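Local coordinates for putative exported protein (Bacteroides fragilis, PDB 4RAA), which is of unknown function but folds as a six-bladed beta-propeller and is probably exported by its bacterial host, at residues 19-24 and 289-294; 28-33 and 355-360; 260-265 and 315-320. All coordinates share one frame; numbering follows the deposited sequence. Where two conformers were deposited one is given.

In the fold
Contacts 2 and 3 involve the closing blade, in which strand 25-31 joins strands 354-360, 316-321 and 312-313 from the end of the chain; contact 1 lies just before it, at the turn leading into strand 25-31. Contact 2 is this closure. Contact 3 joins the blade to the hairpin of the preceding one, whose last strand receives the short helix of contact 1. Contacts 2 and 3 have centres about 11 Å apart and share two probable hydrogen bonds, Val358 O to His317 N (2.7 Å) and Ile360 N to Asp265 OD2 (3.0 Å). Contact 1, centred about 18 Å from contact 2 and about 15 Å from contact 3, touches the former through Ile24 and Ile360.

Contact 1 (19-24 and 289-294); sequences VNADSI and YNYPIK
The ring of Tyr289 carries Ile24 on one face: CD1 stands 3.4 Å above the ring plane, over its centre, a CH-pi contact only 14° off the normal. Val19 comes to the same ring obliquely, its CG1 4.1 Å from Tyr289 CE2. The neighbouring phenol, Tyr291, has Ala21 CB over one face at 4.2 Å from the ring centroid, while the carbonyl oxygen of Val19 lies at its edge, near the ring plane. There Tyr291 OH donates a hydrogen bond of 2.9 Å to Val19 O, arriving well above the carbonyl plane, 54° out of it. Tyr289 and Tyr291, two positions apart, lie on the same side of the strand, and like first torsions (chi1 -54° for Tyr289), CG anti to the carbonyl carbon, carry both rings toward 19-24.

Polar bonds within 19-24 define the turn that presents Ala21 and Ile24. Asn20 sits at the N-cap, and its OD1 accepts from Asp22 N at 2.8 Å; Ser23 OG separately donates to Asn20 O at 2.8 Å. Ala21 N is taken by Gln299 OE1, from the helix that follows the tyrosine strand, and Ala21 also packs on Phe296 of that helix.

Strand 287-292 is an outermost strand of its four-stranded antiparallel sheet, and 19-24 leads directly into strand 25-31 of another sheet. The contact thus combines an N-capped helical turn with aromatic packing on the outer strand of a propeller blade, across the junction to the blade that closes the ring.

Contact 2 (28-33 and 355-360); sequences SFLKLQ and LLFVRI
Leu30 lies against the Phe357 ring: its CB meets the ring edge 3.6 Å from Phe357 CE1, while its CD2, 3.9 Å from the same carbon and also near CZ, stands away from the ring plane. The two are diagonal neighbours on the sheet face shared with Ser28 and Leu355. Farther along, Leu32 CD1 approaches Leu355 CD2 at 4.2 Å. On the reverse face Phe29 and Leu356 run side by side in the same direction and meet through Phe29 CE1 and Leu356 CD1, 3.7 Å apart.

The backbone evidence for an antiparallel pairing is direct. The short segments 28-31 and 355-360 run at 157° to each other, their axes approaching to 4.8 Å. Ser28 faces Phe357 and Leu30 faces Leu355 as hydrogen-bonded pairs, with Phe29 and Leu356 the non-hydrogen-bonded pair between them. Phe357 N donates to Ser28 O with an N-H...O angle of 163°, whereas the return bond from Ser28 N to Phe357 O is bent to 125° and weak. Leu30 and Leu355 exchange bonds in both directions.

Strand 25-31 is an outermost strand of this sheet, and its pairing with a strand from the far end of the chain is the Velcro-like closure of a propeller. Strand 316-321 flanks 354-360 on its other side, packing Val318 and Tyr316 against Phe357, while Leu340 and Leu343 of helix 338-345 cover Phe29.

Contact 3 (260-265 and 315-320); sequences EETERD and DYHVAP
A histidine-carboxylate hydrogen bond links the tight hairpin between strands 254-261 and 265-272 to the start of strand 316-321, in the next blade of the propeller. His317 NE2 donates to Asp265 OD1 at 2.8 Å with an N-H...O angle of 168°, and the oxygen lies 3° out of the imidazole plane. The same OD1 accepts from Thr262 OG1 at 2.6 Å, and the two donors reach it from opposite faces of the carboxylate. Glu260 O meets the ring edge, 3.5 Å from His317 CE1.

Thr262 N bonds to Asp265 O at 3.0 Å, closing the turn. Asp315 packs against the Thr262-Glu263 side of the turn: its OD1 lies 3.7 Å from Thr262 CB, and its OD2 is 3.7 Å from Glu263 CB. Arg264 NH1 is engaged by Glu26 and Ile360 O; its NE, 4.6 Å from Asp315 OD2, is beyond a salt bridge and probably favours that carboxylate only weakly.

Strand 354-360 runs beside 316-321 and supplies Ile360 N as donor to Asp265 OD2, which together with the OD1 bonds should hold the carboxylate. Phe267 of strand 265-272 stacks with the His317 ring, and Ser312 of strand 312-313 touches Thr262.

Contact 1 (19-24 and 289-294)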
loop_
_atom_site.group_PDB
_atom_site.type_symbol
_atom_site.label_atom_id
_atom_site.label_comp_id
_atom_site.label_asym_id
_atom_site.label_seq_id
_atom_site.Cartn_x
_atom_site.Cartn_y
_atom_site.Cartn_z
ATOM N N VAL A 19 6.707 47.232 -23.099
ATOM C CA VAL A 19 5.682 47.488 -22.088
ATOM C C VAL A 19 6.311 47.110 -20.744
ATOM O O VAL A 19 6.952 46.056 -20.628
ATOM C CB VAL A 19 4.391 46.657 -22.320
ATOM C CG1 VAL A 19 3.444 46.708 -21.112
ATOM C CG2 VAL A 19 3.673 47.136 -23.584
ATOM N N ASN A 20 6.115 47.969 -19.741
ATOM C CA ASN A 20 6.609 47.739 -18.380
ATOM C C ASN A 20 5.694 46.700 -17.699
ATOM O O ASN A 20 4.466 46.777 -17.814
ATOM C CB ASN A 20 6.615 49.062 -17.597
ATOM C CG ASN A 20 7.260 48.948 -16.219
ATOM O OD1 ASN A 20 7.187 47.924 -15.554
ATOM N ND2 ASN A 20 7.868 50.035 -15.772
ATOM N N ALA A 21 6.302 45.742 -16.995
ATOM C CA ALA A 21 5.557 44.666 -16.295
ATOM C C ALA A 21 4.710 45.160 -15.112
ATOM O O ALA A 21 3.722 44.516 -14.740
ATOM C CB ALA A 21 6.512 43.578 -15.832
ATOM N N ASP A 22 5.121 46.292 -14.539
ATOM C CA ASP A 22 4.438 46.971 -13.438
ATOM C C ASP A 22 2.987 47.329 -13.806
ATOM O O ASP A 22 2.088 47.172 -12.993
ATOM C CB ASP A 22 5.226 48.258 -13.079
ATOM C CG ASP A 22 4.840 48.857 -11.734
ATOM O OD1 ASP A 22 4.796 48.101 -10.738
ATOM O OD2 ASP A 22 4.643 50.098 -11.667
ATOM N N SER A 23 2.772 47.773 -15.044
ATOM C CA SER A 23 1.439 48.185 -15.529
ATOM C C SER A 23 0.450 47.044 -15.761
ATOM O O SER A 23 -0.719 47.172 -15.402
ATOM C CB SER A 23 1.560 49.002 -16.823
ATOM O OG SER A 23 2.122 48.225 -17.864
ATOM N N ILE A 24 0.907 45.956 -16.387
ATOM C CA ILE A 24 0.037 44.780 -16.709
ATOM C C ILE A 24 -0.183 43.756 -15.580
ATOM O O ILE A 24 -1.022 42.857 -15.739
ATOM C CB ILE A 24 0.487 44.021 -18.004
ATOM C CG1 ILE A 24 1.938 43.510 -17.906
ATOM C CG2 ILE A 24 0.302 44.907 -19.233
ATOM C CD1 ILE A 24 2.364 42.633 -19.059
ATOM N N TYR A 289 3.909 38.810 -23.507
ATOM C CA TYR A 289 4.922 39.777 -23.063
ATOM C C TYR A 289 6.109 38.978 -22.542
ATOM O O TYR A 289 5.932 38.179 -21.630
ATOM C CB TYR A 289 4.397 40.673 -21.933
ATOM C CG TYR A 289 3.108 41.398 -22.221
ATOM C CD1 TYR A 289 1.874 40.790 -21.959
ATOM C CD2 TYR A 289 3.108 42.702 -22.732
ATOM C CE1 TYR A 289 0.678 41.454 -22.210
ATOM C CE2 TYR A 289 1.912 43.376 -22.997
ATOM C CZ TYR A 289 0.697 42.751 -22.732
ATOM O OH TYR A 289 -0.492 43.397 -22.996
ATOM N N ASN A 290 7.301 39.202 -23.101
ATOM C CA ASN A 290 8.511 38.463 -22.731
ATOM C C ASN A 290 9.552 39.379 -22.102
ATOM O O ASN A 290 9.822 40.451 -22.629
ATOM C CB ASN A 290 9.098 37.805 -23.975
ATOM C CG ASN A 290 10.124 36.739 -23.645
ATOM O OD1 ASN A 290 9.810 35.750 -22.992
ATOM N ND2 ASN A 290 11.340 36.917 -24.118
ATOM N N TYR A 291 10.147 38.932 -20.996
ATOM C CA TYR A 291 11.128 39.715 -20.225
ATOM C C TYR A 291 12.289 38.874 -19.728
ATOM O O TYR A 291 12.049 37.768 -19.244
ATOM C CB TYR A 291 10.473 40.267 -18.948
ATOM C CG TYR A 291 9.263 41.154 -19.144
ATOM C CD1 TYR A 291 7.986 40.593 -19.295
ATOM C CD2 TYR A 291 9.379 42.559 -19.134
ATOM C CE1 TYR A 291 6.862 41.395 -19.464
ATOM C CE2 TYR A 291 8.258 43.371 -19.288
ATOM C CZ TYR A 291 7.000 42.781 -19.462
ATOM O OH TYR A 291 5.874 43.545 -19.624
ATOM N N PRO A 292 13.540 39.376 -19.854
ATOM C CA PRO A 292 14.627 38.701 -19.125
ATOM C C PRO A 292 14.353 38.957 -17.639
ATOM O O PRO A 292 13.991 40.089 -17.298
ATOM C CB PRO A 292 15.904 39.437 -19.581
ATOM C CG PRO A 292 15.529 40.272 -20.754
ATOM C CD PRO A 292 14.040 40.459 -20.729
ATOM N N ILE A 293 14.497 37.952 -16.774
ATOM C CA ILE A 293 14.214 38.142 -15.328
ATOM C C ILE A 293 14.988 39.320 -14.695
ATOM O O ILE A 293 14.441 39.986 -13.807
ATOM C CB ILE A 293 14.262 36.804 -14.516
ATOM C CG1 ILE A 293 12.990 35.982 -14.848
ATOM C CG2 ILE A 293 14.313 37.025 -13.000
ATOM C CD1 ILE A 293 12.938 34.566 -14.297
ATOM N N LYS A 294 16.211 39.603 -15.168
ATOM C CA LYS A 294 16.970 40.788 -14.685
ATOM C C LYS A 294 16.171 42.099 -14.846
ATOM O O LYS A 294 16.214 42.966 -13.969
ATOM C CB LYS A 294 18.354 40.942 -15.362
ATOM C CG LYS A 294 19.502 40.195 -14.692
ATOM C CD LYS A 294 19.405 38.681 -14.806
ATOM C CE LYS A 294 20.513 37.986 -14.017
ATOM N NZ LYS A 294 21.880 38.394 -14.451
#

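Contact 2 (28-33 and 355-360)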
loop_
_atom_site.group_PDB
_atom_site.type_symbol
_atom_site.label_atom_id
_atom_site.label_comp_id
_atom_site.label_asym_id
_atom_site.label_seq_id
_atom_site.Cartn_x
_atom_site.Cartn_y
_atom_site.Cartn_z
ATOM N N SER A 28 1.012 41.467 -4.628
ATOM C CA SER A 28 0.643 41.288 -3.239
ATOM C C SER A 28 1.807 40.571 -2.565
ATOM O O SER A 28 2.542 39.829 -3.225
ATOM C CB SER A 28 -0.656 40.500 -3.111
ATOM O OG SER A 28 -0.985 40.308 -1.752
ATOM N N PHE A 29 1.986 40.819 -1.272
ATOM C CA PHE A 29 3.068 40.214 -0.493
ATOM C C PHE A 29 2.549 39.592 0.800
ATOM O O PHE A 29 1.554 40.053 1.366
ATOM C CB PHE A 29 4.132 41.258 -0.182
ATOM C CG PHE A 29 4.820 41.797 -1.400
ATOM C CD1 PHE A 29 5.832 41.064 -2.021
ATOM C CD2 PHE A 29 4.476 43.043 -1.926
ATOM C CE1 PHE A 29 6.484 41.559 -3.144
ATOM C CE2 PHE A 29 5.128 43.550 -3.050
ATOM C CZ PHE A 29 6.132 42.807 -3.661
ATOM N N LEU A 30 3.219 38.536 1.246
ATOM C CA LEU A 30 2.862 37.838 2.479
ATOM C C LEU A 30 4.126 37.377 3.174
ATOM O O LEU A 30 4.983 36.749 2.546
ATOM C CB LEU A 30 2.005 36.619 2.171
ATOM C CG LEU A 30 1.431 35.814 3.343
ATOM C CD1 LEU A 30 0.567 36.686 4.249
ATOM C CD2 LEU A 30 0.637 34.633 2.803
ATOM N N LYS A 31 4.209 37.662 4.470
ATOM C CA LYS A 31 5.336 37.285 5.297
ATOM C C LYS A 31 5.034 35.947 5.989
ATOM O O LYS A 31 4.010 35.818 6.666
ATOM C CB LYS A 31 5.551 38.386 6.329
ATOM C CG LYS A 31 6.831 38.246 7.082
ATOM C CD LYS A 31 7.106 39.409 8.003
ATOM C CE LYS A 31 8.212 39.022 8.963
ATOM N NZ LYS A 31 9.427 38.479 8.288
ATOM N N LEU A 32 5.897 34.949 5.790
ATOM C CA LEU A 32 5.758 33.661 6.478
ATOM C C LEU A 32 6.339 33.783 7.889
ATOM O O LEU A 32 7.419 34.355 8.078
ATOM C CB LEU A 32 6.476 32.538 5.732
ATOM C CG LEU A 32 5.886 32.118 4.386
ATOM C CD1 LEU A 32 6.841 31.183 3.662
ATOM C CD2 LEU A 32 4.532 31.457 4.562
ATOM N N GLN A 33 5.617 33.242 8.871
ATOM C CA GLN A 33 6.037 33.264 10.286
ATOM C C GLN A 33 7.309 32.424 10.441
ATOM O O GLN A 33 7.445 31.380 9.795
ATOM C CB GLN A 33 4.914 32.706 11.173
ATOM C CG GLN A 33 5.123 32.829 12.678
ATOM C CD GLN A 33 4.056 32.112 13.502
ATOM O OE1 GLN A 33 3.204 31.391 12.979
ATOM N NE2 GLN A 33 4.117 32.296 14.813
ATOM N N LEU A 355 6.794 35.846 0.452
ATOM C CA LEU A 355 6.199 35.392 -0.815
ATOM C C LEU A 355 5.648 36.563 -1.617
ATOM O O LEU A 355 5.038 37.474 -1.060
ATOM C CB LEU A 355 5.065 34.386 -0.590
ATOM C CG LEU A 355 5.396 33.144 0.229
ATOM C CD1 LEU A 355 4.173 32.242 0.286
ATOM C CD2 LEU A 355 6.602 32.400 -0.334
ATOM N N LEU A 356 5.896 36.513 -2.922
ATOM C CA LEU A 356 5.368 37.446 -3.899
ATOM C C LEU A 356 4.209 36.722 -4.569
ATOM O O LEU A 356 4.402 35.649 -5.147
ATOM C CB LEU A 356 6.422 37.812 -4.955
ATOM C CG LEU A 356 5.967 38.456 -6.274
ATOM C CD1 LEU A 356 5.085 39.681 -6.069
ATOM C CD2 LEU A 356 7.181 38.806 -7.117
ATOM N N PHE A 357 3.021 37.308 -4.466
ATOM C CA PHE A 357 1.831 36.840 -5.162
ATOM C C PHE A 357 1.655 37.819 -6.316
ATOM O O PHE A 357 1.520 39.027 -6.074
ATOM C CB PHE A 357 0.622 36.824 -4.242
ATOM C CG PHE A 357 0.687 35.751 -3.199
ATOM C CD1 PHE A 357 1.353 35.975 -2.000
ATOM C CD2 PHE A 357 0.094 34.507 -3.410
ATOM C CE1 PHE A 357 1.420 34.980 -1.030
ATOM C CE2 PHE A 357 0.157 33.516 -2.437
ATOM C CZ PHE A 357 0.821 33.750 -1.250
ATOM N N VAL A 358 1.681 37.304 -7.552
ATOM C CA VAL A 358 1.584 38.123 -8.775
ATOM C C VAL A 358 0.744 37.451 -9.861
ATOM O O VAL A 358 0.795 36.239 -10.024
ATOM C CB VAL A 358 3.006 38.461 -9.317
ATOM C CG1 VAL A 358 3.820 37.206 -9.623
ATOM C CG2 VAL A 358 2.946 39.367 -10.540
ATOM N N ARG A 359 -0.028 38.250 -10.592
ATOM C CA ARG A 359 -0.854 37.766 -11.713
ATOM C C ARG A 359 -1.185 38.909 -12.665
ATOM O O ARG A 359 -0.914 40.071 -12.361
ATOM C CB ARG A 359 -2.151 37.118 -11.209
ATOM C CG ARG A 359 -3.079 38.050 -10.437
ATOM C CD ARG A 359 -4.320 37.348 -9.897
ATOM N NE ARG A 359 -5.211 38.290 -9.206
ATOM C CZ ARG A 359 -6.394 37.996 -8.657
ATOM N NH1 ARG A 359 -6.891 36.752 -8.687
ATOM N NH2 ARG A 359 -7.097 38.965 -8.061
ATOM N N ILE A 360 -1.780 38.568 -13.805
ATOM C CA ILE A 360 -2.221 39.567 -14.776
ATOM C C ILE A 360 -3.469 40.200 -14.176
ATOM O O ILE A 360 -4.381 39.478 -13.748
ATOM C CB ILE A 360 -2.524 38.939 -16.166
ATOM C CG1 ILE A 360 -1.245 38.372 -16.809
ATOM C CG2 ILE A 360 -3.173 39.946 -17.121
ATOM C CD1 ILE A 360 -0.237 39.401 -17.301
#

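Contact 3 (260-265 and 315-320)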
loop_
_atom_site.group_PDB
_atom_site.type_symbol
_atom_site.label_atom_id
_atom_site.label_comp_id
_atom_site.label_asym_id
_atom_site.label_seq_id
_atom_site.Cartn_x
_atom_site.Cartn_y
_atom_site.Cartn_z
ATOM N N GLU A 260 3.222 27.489 -15.483
ATOM C CA GLU A 260 2.197 27.586 -14.440
ATOM C C GLU A 260 1.000 28.267 -15.096
ATOM O O GLU A 260 1.127 29.289 -15.770
ATOM C CB GLU A 260 2.679 28.312 -13.182
ATOM C CG GLU A 260 1.609 28.420 -12.086
ATOM C CD GLU A 260 0.848 27.116 -11.810
ATOM O OE1 GLU A 260 1.454 26.016 -11.835
ATOM O OE2 GLU A 260 -0.372 27.196 -11.539
ATOM N N GLU A 261 -0.171 27.660 -14.929
ATOM C CA GLU A 261 -1.396 28.162 -15.549
ATOM C C GLU A 261 -2.474 28.434 -14.497
ATOM O O GLU A 261 -2.523 27.754 -13.471
ATOM C CB GLU A 261 -1.884 27.142 -16.595
ATOM C CG GLU A 261 -2.843 27.733 -17.629
ATOM C CD GLU A 261 -3.329 26.751 -18.691
ATOM O OE1 GLU A 261 -2.705 25.697 -18.951
ATOM O OE2 GLU A 261 -4.366 27.057 -19.310
ATOM N N THR A 262 -3.285 29.469 -14.743
ATOM C CA THR A 262 -4.447 29.831 -13.906
ATOM C C THR A 262 -5.638 30.006 -14.863
ATOM O O THR A 262 -5.512 29.692 -16.047
ATOM C CB THR A 262 -4.208 31.118 -13.065
ATOM O OG1 THR A 262 -4.149 32.269 -13.913
ATOM C CG2 THR A 262 -2.929 31.020 -12.241
ATOM N N GLU A 263 -6.780 30.478 -14.356
ATOM C CA GLU A 263 -7.968 30.742 -15.195
ATOM C C GLU A 263 -7.786 31.942 -16.113
ATOM O O GLU A 263 -8.326 31.944 -17.211
ATOM C CB GLU A 263 -9.230 30.983 -14.340
ATOM C CG GLU A 263 -9.682 29.802 -13.479
ATOM C CD GLU A 263 -10.124 28.568 -14.270
ATOM O OE1 GLU A 263 -10.456 28.675 -15.475
ATOM O OE2 GLU A 263 -10.157 27.470 -13.670
ATOM N N ARG A 264 -7.026 32.941 -15.664
ATOM C CA ARG A 264 -6.842 34.209 -16.387
ATOM C C ARG A 264 -5.532 34.367 -17.173
ATOM O O ARG A 264 -5.519 35.075 -18.189
ATOM C CB ARG A 264 -6.994 35.396 -15.412
ATOM C CG ARG A 264 -5.948 35.498 -14.301
ATOM C CD ARG A 264 -6.093 36.783 -13.505
ATOM N NE ARG A 264 -7.284 36.809 -12.652
ATOM C CZ ARG A 264 -7.671 37.845 -11.901
ATOM N NH1 ARG A 264 -6.979 38.993 -11.875
ATOM N NH2 ARG A 264 -8.774 37.742 -11.162
ATOM N N ASP A 265 -4.448 33.742 -16.699
ATOM C CA ASP A 265 -3.123 33.869 -17.318
ATOM C C ASP A 265 -2.299 32.577 -17.362
ATOM O O ASP A 265 -2.730 31.525 -16.876
ATOM C CB ASP A 265 -2.345 34.997 -16.616
ATOM C CG ASP A 265 -1.993 34.691 -15.160
ATOM O OD1 ASP A 265 -1.982 33.511 -14.749
ATOM O OD2 ASP A 265 -1.689 35.659 -14.421
ATOM N N ASP A 315 -5.491 32.135 -8.169
ATOM C CA ASP A 315 -4.920 32.544 -9.459
ATOM C C ASP A 315 -3.657 33.460 -9.391
ATOM O O ASP A 315 -3.304 34.081 -10.399
ATOM C CB ASP A 315 -6.018 33.132 -10.377
ATOM C CG ASP A 315 -7.136 32.120 -10.721
ATOM O OD1 ASP A 315 -6.964 30.891 -10.565
ATOM O OD2 ASP A 315 -8.199 32.571 -11.202
ATOM N N TYR A 316 -2.974 33.523 -8.238
ATOM C CA TYR A 316 -1.718 34.293 -8.073
ATOM C C TYR A 316 -0.522 33.339 -8.166
ATOM O O TYR A 316 -0.524 32.286 -7.533
ATOM C CB TYR A 316 -1.617 35.044 -6.725
ATOM C CG TYR A 316 -2.417 36.330 -6.586
ATOM C CD1 TYR A 316 -1.865 37.568 -6.964
ATOM C CD2 TYR A 316 -3.706 36.326 -6.038
ATOM C CE1 TYR A 316 -2.584 38.753 -6.822
ATOM C CE2 TYR A 316 -4.436 37.507 -5.895
ATOM C CZ TYR A 316 -3.873 38.715 -6.283
ATOM O OH TYR A 316 -4.602 39.869 -6.140
ATOM N N HIS A 317 0.491 33.730 -8.944
ATOM C CA HIS A 317 1.745 32.977 -9.079
ATOM C C HIS A 317 2.585 33.322 -7.856
ATOM O O HIS A 317 2.566 34.475 -7.422
ATOM C CB HIS A 317 2.473 33.357 -10.366
ATOM C CG HIS A 317 1.712 33.002 -11.597
ATOM N ND1 HIS A 317 2.095 31.982 -12.437
ATOM C CD2 HIS A 317 0.552 33.488 -12.100
ATOM C CE1 HIS A 317 1.219 31.875 -13.420
ATOM N NE2 HIS A 317 0.272 32.774 -13.239
ATOM N N VAL A 318 3.303 32.335 -7.310
ATOM C CA VAL A 318 4.089 32.489 -6.080
ATOM C C VAL A 318 5.579 32.490 -6.390
ATOM O O VAL A 318 6.041 31.667 -7.172
ATOM C CB VAL A 318 3.788 31.352 -5.069
ATOM C CG1 VAL A 318 4.595 31.532 -3.772
ATOM C CG2 VAL A 318 2.293 31.293 -4.768
ATOM N N ALA A 319 6.320 33.395 -5.750
ATOM C CA ALA A 319 7.780 33.482 -5.893
ATOM C C ALA A 319 8.390 33.874 -4.545
ATOM O O ALA A 319 8.187 34.998 -4.110
ATOM C CB ALA A 319 8.144 34.502 -6.954
ATOM N N PRO A 320 9.123 32.957 -3.872
ATOM C CA PRO A 320 9.707 33.306 -2.577
ATOM C C PRO A 320 10.927 34.197 -2.762
ATOM O O PRO A 320 11.720 33.973 -3.684
ATOM C CB PRO A 320 10.083 31.951 -1.990
ATOM C CG PRO A 320 10.421 31.139 -3.177
ATOM C CD PRO A 320 9.493 31.588 -4.271
#